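Local coordinates for protein SusD homolog (Bacteroides thetaiotaomicron, PDB 4MRU) that probably binds mucin O-glycans at the cell surface as a SusD-family outer membrane lipoprotein, and carries a magnesium-binding site, at residues A[187-192]-A[240-245]; A[34-39]-A[322-327]. All blocks are in the same frame, centred on the assembly; numbering follows the deposited sequence. Where two conformers were deposited one is given.

Contact 1: residues A[187-192]-A[240-245]; sequences VYYGKL and LFHVAE. With EDO (1,2-ethanediol), chain J.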
loop_
_atom_site.group_PDB
_atom_site.type_symbol
_atom_site.label_atom_id
_atom_site.label_comp_id
_atom_site.label_asym_id
_atom_site.label_seq_id
_atom_site.Cartn_x
_atom_site.Cartn_y
_atom_site.Cartn_z
ATOM N N VAL A 187 -18.695 -0.702 -1.200
ATOM C CA VAL A 187 -17.653 -1.703 -0.904
ATOM C C VAL A 187 -18.369 -3.010 -0.607
ATOM O O VAL A 187 -18.207 -3.984 -1.347
ATOM C CB VAL A 187 -16.755 -1.276 0.256
ATOM C CG1 VAL A 187 -15.814 -2.414 0.700
ATOM C CG2 VAL A 187 -15.923 -0.078 -0.177
ATOM N N TYR A 188 -19.193 -3.009 0.442
ATOM C CA TYR A 188 -19.912 -4.235 0.847
ATOM C C TYR A 188 -21.431 -4.143 0.776
ATOM O O TYR A 188 -22.136 -5.065 1.228
ATOM C CB TYR A 188 -19.474 -4.638 2.255
ATOM C CG TYR A 188 -18.097 -5.227 2.337
ATOM C CD1 TYR A 188 -17.712 -6.302 1.531
ATOM C CD2 TYR A 188 -17.188 -4.751 3.257
ATOM C CE1 TYR A 188 -16.452 -6.857 1.641
ATOM C CE2 TYR A 188 -15.942 -5.302 3.377
ATOM C CZ TYR A 188 -15.572 -6.355 2.569
ATOM O OH TYR A 188 -14.318 -6.886 2.759
ATOM N N TYR A 189 -21.953 -3.069 0.177
ATOM C CA TYR A 189 -23.383 -2.908 -0.019
ATOM C C TYR A 189 -24.161 -3.259 1.236
ATOM O O TYR A 189 -25.187 -3.929 1.209
ATOM C CB TYR A 189 -23.814 -3.747 -1.226
ATOM C CG TYR A 189 -23.072 -3.311 -2.494
ATOM C CD1 TYR A 189 -23.512 -2.228 -3.229
ATOM C CD2 TYR A 189 -21.900 -3.964 -2.914
ATOM C CE1 TYR A 189 -22.835 -1.818 -4.381
ATOM C CE2 TYR A 189 -21.217 -3.560 -4.030
ATOM C CZ TYR A 189 -21.695 -2.485 -4.769
ATOM O OH TYR A 189 -21.025 -2.078 -5.891
ATOM N N GLY A 190 -23.666 -2.782 2.352
ATOM C CA GLY A 190 -24.459 -2.819 3.593
ATOM C C GLY A 190 -24.264 -4.062 4.440
ATOM O O GLY A 190 -24.913 -4.200 5.458
ATOM N N LYS A 191 -23.371 -4.967 4.048
ATOM C CA LYS A 191 -23.192 -6.218 4.769
ATOM C C LYS A 191 -22.210 -6.045 5.914
ATOM O O LYS A 191 -20.985 -6.096 5.741
ATOM C CB LYS A 191 -22.754 -7.338 3.794
ATOM C CG LYS A 191 -22.718 -8.736 4.402
ATOM C CD LYS A 191 -24.117 -9.346 4.438
ATOM C CE LYS A 191 -24.108 -10.701 5.117
ATOM N NZ LYS A 191 -25.514 -11.097 5.405
ATOM N N LEU A 192 -22.757 -5.835 7.108
ATOM C CA LEU A 192 -21.938 -5.510 8.263
ATOM C C LEU A 192 -21.008 -6.655 8.657
ATOM O O LEU A 192 -19.919 -6.419 9.179
ATOM C CB LEU A 192 -22.827 -5.138 9.436
ATOM C CG LEU A 192 -23.800 -3.972 9.217
ATOM C CD1 LEU A 192 -24.422 -3.596 10.546
ATOM C CD2 LEU A 192 -23.159 -2.746 8.568
ATOM N N LEU A 240 -13.386 -4.282 -1.901
ATOM C CA LEU A 240 -13.185 -3.567 -3.134
ATOM C C LEU A 240 -14.111 -2.379 -3.123
ATOM O O LEU A 240 -15.307 -2.530 -2.781
ATOM C CB LEU A 240 -13.554 -4.425 -4.321
ATOM C CG LEU A 240 -12.591 -5.419 -4.951
ATOM C CD1 LEU A 240 -11.940 -6.304 -3.936
ATOM C CD2 LEU A 240 -13.417 -6.214 -5.964
ATOM N N PHE A 241 -13.617 -1.211 -3.543
ATOM C CA PHE A 241 -14.481 -0.047 -3.756
ATOM C C PHE A 241 -14.897 -0.075 -5.213
ATOM O O PHE A 241 -14.097 0.162 -6.121
ATOM C CB PHE A 241 -13.777 1.252 -3.352
ATOM C CG PHE A 241 -14.565 2.497 -3.605
ATOM C CD1 PHE A 241 -15.896 2.611 -3.189
ATOM C CD2 PHE A 241 -13.959 3.595 -4.215
ATOM C CE1 PHE A 241 -16.606 3.772 -3.372
ATOM C CE2 PHE A 241 -14.672 4.764 -4.404
ATOM C CZ PHE A 241 -15.992 4.850 -3.998
ATOM N N HIS A 242 -16.164 -0.388 -5.439
ATOM C CA HIS A 242 -16.711 -0.465 -6.759
ATOM C C HIS A 242 -17.157 0.904 -7.226
ATOM O O HIS A 242 -17.763 1.697 -6.465
ATOM C CB HIS A 242 -17.932 -1.409 -6.770
ATOM C CG HIS A 242 -17.639 -2.774 -6.263
ATOM N ND1 HIS A 242 -17.657 -3.076 -4.925
ATOM C CD2 HIS A 242 -17.287 -3.915 -6.900
ATOM C CE1 HIS A 242 -17.365 -4.353 -4.754
ATOM N NE2 HIS A 242 -17.115 -4.878 -5.934
ATOM N N VAL A 243 -16.906 1.193 -8.486
ATOM C CA VAL A 243 -17.208 2.491 -9.000
ATOM C C VAL A 243 -17.747 2.370 -10.424
ATOM O O VAL A 243 -17.364 1.448 -11.137
ATOM C CB VAL A 243 -15.961 3.386 -9.038
ATOM C CG1 VAL A 243 -15.504 3.735 -7.632
ATOM C CG2 VAL A 243 -14.846 2.712 -9.819
ATOM N N ALA A 244 -18.629 3.296 -10.801
ATOM C CA ALA A 244 -19.188 3.355 -12.161
ATOM C C ALA A 244 -18.118 3.784 -13.150
ATOM O O ALA A 244 -18.108 3.331 -14.281
ATOM C CB ALA A 244 -20.384 4.301 -12.204
ATOM N N GLU A 245 -17.174 4.627 -12.702
ATOM C CA GLU A 245 -16.052 5.032 -13.525
ATOM C C GLU A 245 -14.793 5.127 -12.691
ATOM O O GLU A 245 -14.736 5.888 -11.723
ATOM C CB GLU A 245 -16.310 6.384 -14.238
ATOM C CG GLU A 245 -15.155 6.650 -15.206
ATOM C CD GLU A 245 -15.160 7.996 -15.933
ATOM O OE1 GLU A 245 -15.871 8.915 -15.489
ATOM O OE2 GLU A 245 -14.394 8.101 -16.939
HETATM C C1 EDO J . -21.460 0.793 -7.183
HETATM O O1 EDO J . -21.972 -0.466 -7.572
HETATM C C2 EDO J . -20.663 1.358 -8.349
HETATM O O2 EDO J . -21.247 0.988 -9.605
HETATM O O HOH W 1 -16.004 -5.599 -1.754
#
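Val187 and Phe241 bring the two backbones nearest, their CA atoms 4.6 Å apart, where the loop 187-192 passes the end of strand 239-241 in this helix-rich, TPR-like SusD fold. Val187 CA points its hydrogen at Leu240 O (3.1 Å, 155° at the hydrogen), and a water accepts from Leu240 N and probably donates to Val187 O. The valine side chain straddles that same carbonyl: CG1 lies beside Leu240 O, whereas CG2, anti to the carbonyl carbon of Val187, reaches along to Phe241 and meets its CD1 at 4.0 Å. CG1 also lies over one face of the neighbouring Tyr188 ring. Beyond Val187 the chain reverses in a type I' beta turn from Tyr188 to Lys191, closed by Lys191 N to Tyr188 O (3.1 Å), and Lys191 takes the N-cap position of helix 192-209. The turn carries Tyr189 up to His242; the two rings meet obliquely, planes at 43° and centroids 5.5 Å apart. His242 is further placed by a hydrogen bond from ND1 to the backbone O of Asp186, and the edge of its imidazole, at CE1, faces Val187 O. The phenol end of Tyr189 rests on the histidine at CB, and its OH shares a 2.5 Å hydrogen bond with O1 of a 1,2-ethanediol molecule, an atom lying at the tyrosine ring's edge near its plane.

Contact 2: residues A[34-39]-A[322-327]; sequences LVIPAQ and YVWMTA. With EDO (1,2-ethanediol), chain F.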
loop_
_atom_site.group_PDB
_atom_site.type_symbol
_atom_site.label_atom_id
_atom_site.label_comp_id
_atom_site.label_asym_id
_atom_site.label_seq_id
_atom_site.Cartn_x
_atom_site.Cartn_y
_atom_site.Cartn_z
ATOM N N LEU A 34 -11.470 8.092 -0.587
ATOM C CA LEU A 34 -10.216 8.683 -0.048
ATOM C C LEU A 34 -9.268 7.640 0.509
ATOM O O LEU A 34 -8.216 7.967 1.104
ATOM C CB LEU A 34 -10.595 9.673 1.029
ATOM C CG LEU A 34 -11.160 10.992 0.489
ATOM C CD1 LEU A 34 -11.866 11.774 1.589
ATOM C CD2 LEU A 34 -10.060 11.833 -0.141
ATOM N N VAL A 35 -9.642 6.384 0.381
ATOM C CA VAL A 35 -8.798 5.255 0.769
ATOM C C VAL A 35 -7.800 5.069 -0.363
ATOM O O VAL A 35 -6.666 5.562 -0.279
ATOM C CB VAL A 35 -9.627 3.986 1.096
ATOM C CG1 VAL A 35 -8.722 2.792 1.344
ATOM C CG2 VAL A 35 -10.503 4.238 2.306
ATOM N N ILE A 36 -8.221 4.447 -1.468
ATOM C CA ILE A 36 -7.401 4.509 -2.655
ATOM C C ILE A 36 -8.069 5.627 -3.411
ATOM O O ILE A 36 -9.271 5.528 -3.727
ATOM C CB ILE A 36 -7.394 3.221 -3.482
ATOM C CG1 ILE A 36 -6.975 1.997 -2.655
ATOM C CG2 ILE A 36 -6.456 3.384 -4.671
ATOM C CD1 ILE A 36 -5.518 1.888 -2.339
ATOM N N PRO A 37 -7.368 6.751 -3.600
ATOM C CA PRO A 37 -8.094 7.931 -4.123
ATOM C C PRO A 37 -8.804 7.699 -5.473
ATOM O O PRO A 37 -8.217 7.267 -6.471
ATOM C CB PRO A 37 -7.015 8.985 -4.261
ATOM C CG PRO A 37 -5.737 8.307 -3.966
ATOM C CD PRO A 37 -5.954 7.039 -3.298
ATOM N N ALA A 38 -10.066 8.050 -5.475
ATOM C CA ALA A 38 -10.902 7.903 -6.641
ATOM C C ALA A 38 -10.948 9.158 -7.515
ATOM O O ALA A 38 -11.572 9.127 -8.580
ATOM C CB ALA A 38 -12.302 7.526 -6.187
ATOM N N GLN A 39 -10.303 10.246 -7.068
ATOM C CA GLN A 39 -10.085 11.421 -7.892
ATOM C C GLN A 39 -8.719 11.328 -8.534
ATOM O O GLN A 39 -7.719 11.231 -7.811
ATOM C CB GLN A 39 -10.138 12.713 -7.062
ATOM C CG GLN A 39 -11.410 12.946 -6.269
ATOM C CD GLN A 39 -11.209 13.951 -5.119
ATOM O OE1 GLN A 39 -11.766 15.042 -5.175
ATOM N NE2 GLN A 39 -10.385 13.592 -4.079
ATOM N N TYR A 322 -11.391 -0.433 -7.096
ATOM C CA TYR A 322 -10.174 -0.220 -6.376
ATOM C C TYR A 322 -10.060 -1.296 -5.286
ATOM O O TYR A 322 -11.004 -1.464 -4.480
ATOM C CB TYR A 322 -10.147 1.166 -5.756
ATOM C CG TYR A 322 -10.192 2.308 -6.713
ATOM C CD1 TYR A 322 -9.023 2.838 -7.261
ATOM C CD2 TYR A 322 -11.392 2.904 -7.055
ATOM C CE1 TYR A 322 -9.062 3.924 -8.137
ATOM C CE2 TYR A 322 -11.445 3.957 -7.967
ATOM C CZ TYR A 322 -10.261 4.484 -8.480
ATOM O OH TYR A 322 -10.303 5.549 -9.369
ATOM N N VAL A 323 -8.925 -1.993 -5.219
ATOM C CA VAL A 323 -8.797 -3.163 -4.342
ATOM C C VAL A 323 -8.151 -2.735 -3.049
ATOM O O VAL A 323 -6.980 -2.336 -3.038
ATOM C CB VAL A 323 -7.994 -4.311 -5.028
ATOM C CG1 VAL A 323 -7.828 -5.518 -4.105
ATOM C CG2 VAL A 323 -8.650 -4.760 -6.344
ATOM N N TRP A 324 -8.910 -2.798 -1.946
ATOM C CA TRP A 324 -8.364 -2.411 -0.642
ATOM C C TRP A 324 -7.621 -3.540 0.095
ATOM O O TRP A 324 -6.513 -3.359 0.514
ATOM C CB TRP A 324 -9.464 -1.966 0.267
ATOM C CG TRP A 324 -10.170 -0.696 -0.128
ATOM C CD1 TRP A 324 -10.005 0.026 -1.246
ATOM C CD2 TRP A 324 -11.161 -0.040 0.639
ATOM N NE1 TRP A 324 -10.847 1.125 -1.235
ATOM C CE2 TRP A 324 -11.553 1.104 -0.063
ATOM C CE3 TRP A 324 -11.749 -0.305 1.873
ATOM C CZ2 TRP A 324 -12.531 1.995 0.430
ATOM C CZ3 TRP A 324 -12.662 0.586 2.393
ATOM C CH2 TRP A 324 -13.058 1.717 1.667
HETATM N N MSE A 325 -8.265 -4.681 0.284
HETATM C CA MSE A 325 -7.693 -5.760 1.075
HETATM C C MSE A 325 -8.239 -7.055 0.569
HETATM O O MSE A 325 -9.438 -7.206 0.387
HETATM C CB MSE A 325 -8.045 -5.563 2.547
HETATM C CG MSE A 325 -7.539 -6.792 3.306
HETATM SE SE MSE A 325 -5.969 -6.622 4.451
HETATM C CE MSE A 325 -6.506 -4.889 5.257
ATOM N N THR A 326 -7.328 -8.010 0.333
ATOM C CA THR A 326 -7.714 -9.301 -0.191
ATOM C C THR A 326 -7.349 -10.469 0.728
ATOM O O THR A 326 -6.491 -10.389 1.616
ATOM C CB THR A 326 -7.027 -9.592 -1.517
ATOM O OG1 THR A 326 -5.612 -9.764 -1.271
ATOM C CG2 THR A 326 -7.313 -8.490 -2.518
ATOM N N ALA A 327 -8.034 -11.562 0.488
ATOM C CA ALA A 327 -7.732 -12.833 1.155
ATOM C C ALA A 327 -6.280 -13.228 1.001
ATOM O O ALA A 327 -5.697 -13.731 1.937
ATOM C CB ALA A 327 -8.631 -13.922 0.619
HETATM C C1 EDO F . -6.375 0.152 2.544
HETATM O O1 EDO F . -5.106 0.748 2.836
HETATM C C2 EDO F . -6.283 -0.141 1.086
HETATM O O2 EDO F . -5.231 -1.087 1.005
HETATM O O HOH W 2 -10.853 3.744 -2.598
HETATM O O HOH W 3 -8.516 8.087 -9.194
HETATM O O HOH W 4 -12.459 6.850 -9.701
#
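Val35 stands over one face of the Trp324 indole, the side chains crossing at about a right angle, where the loop joining helices 24-32 and 40-54 meets strand 322-325, whose Trp324 and Met325 form a classic beta bulge opposite Ala239. The indole can be followed outward. CB touches C2 of a 1,2-ethanediol molecule whose O2 donates to the Trp324 carbonyl; CD1 meets Ile36 CG1 at 3.9 Å; NE1 donates to a water that in turn donates to Ile36 O. Over the five-membered ring sits Val35 CG1, 3.7 Å from its centroid and 13° off the normal, a CH-pi contact. Val35 CG2, anti to the carbonyl carbon of its own residue, is thereby set over the six-membered ring, 3.6 Å from both CZ2 and CH2. Replacing Trp324 with an alanine would probably open a gap beside Val35 and leave the water on Ile36 O without its N-H donor. Tyr322 lies along the other part of the loop: Ile36 CG2 touches its CD1, Ile36 O lies over one face, and Ala38 packs near CE2. Its hydroxyl accepts from Ser248 N and is linked by two waters to the loop carbonyls, one at Pro37 O and the other, in the ring plane, 2.7 Å from Ala38 O.

How the contacts relate
After helix 24-32 the chain forms the loop 34-39, which waits across 282 residues for strand 322-325 to close contact 2. Inside that long excursion, after helix 152-173, comes segment 187-192; the chain then runs through helices 192-209 and 216-229 and returns at 240-245 to close contact 1, which is therefore nested within contact 2. The two join at an antiparallel pair of strands, 239-241 with 322-325, where Phe241 N probably donates to Tyr322 O at 2.8 Å. Trp324 of contact 2 reaches into contact 1, its NE1 against Phe241 CB and its CH2 against Val187 CG2, so that the 34-39 loop, the 187-192 loop and the two strands pack together.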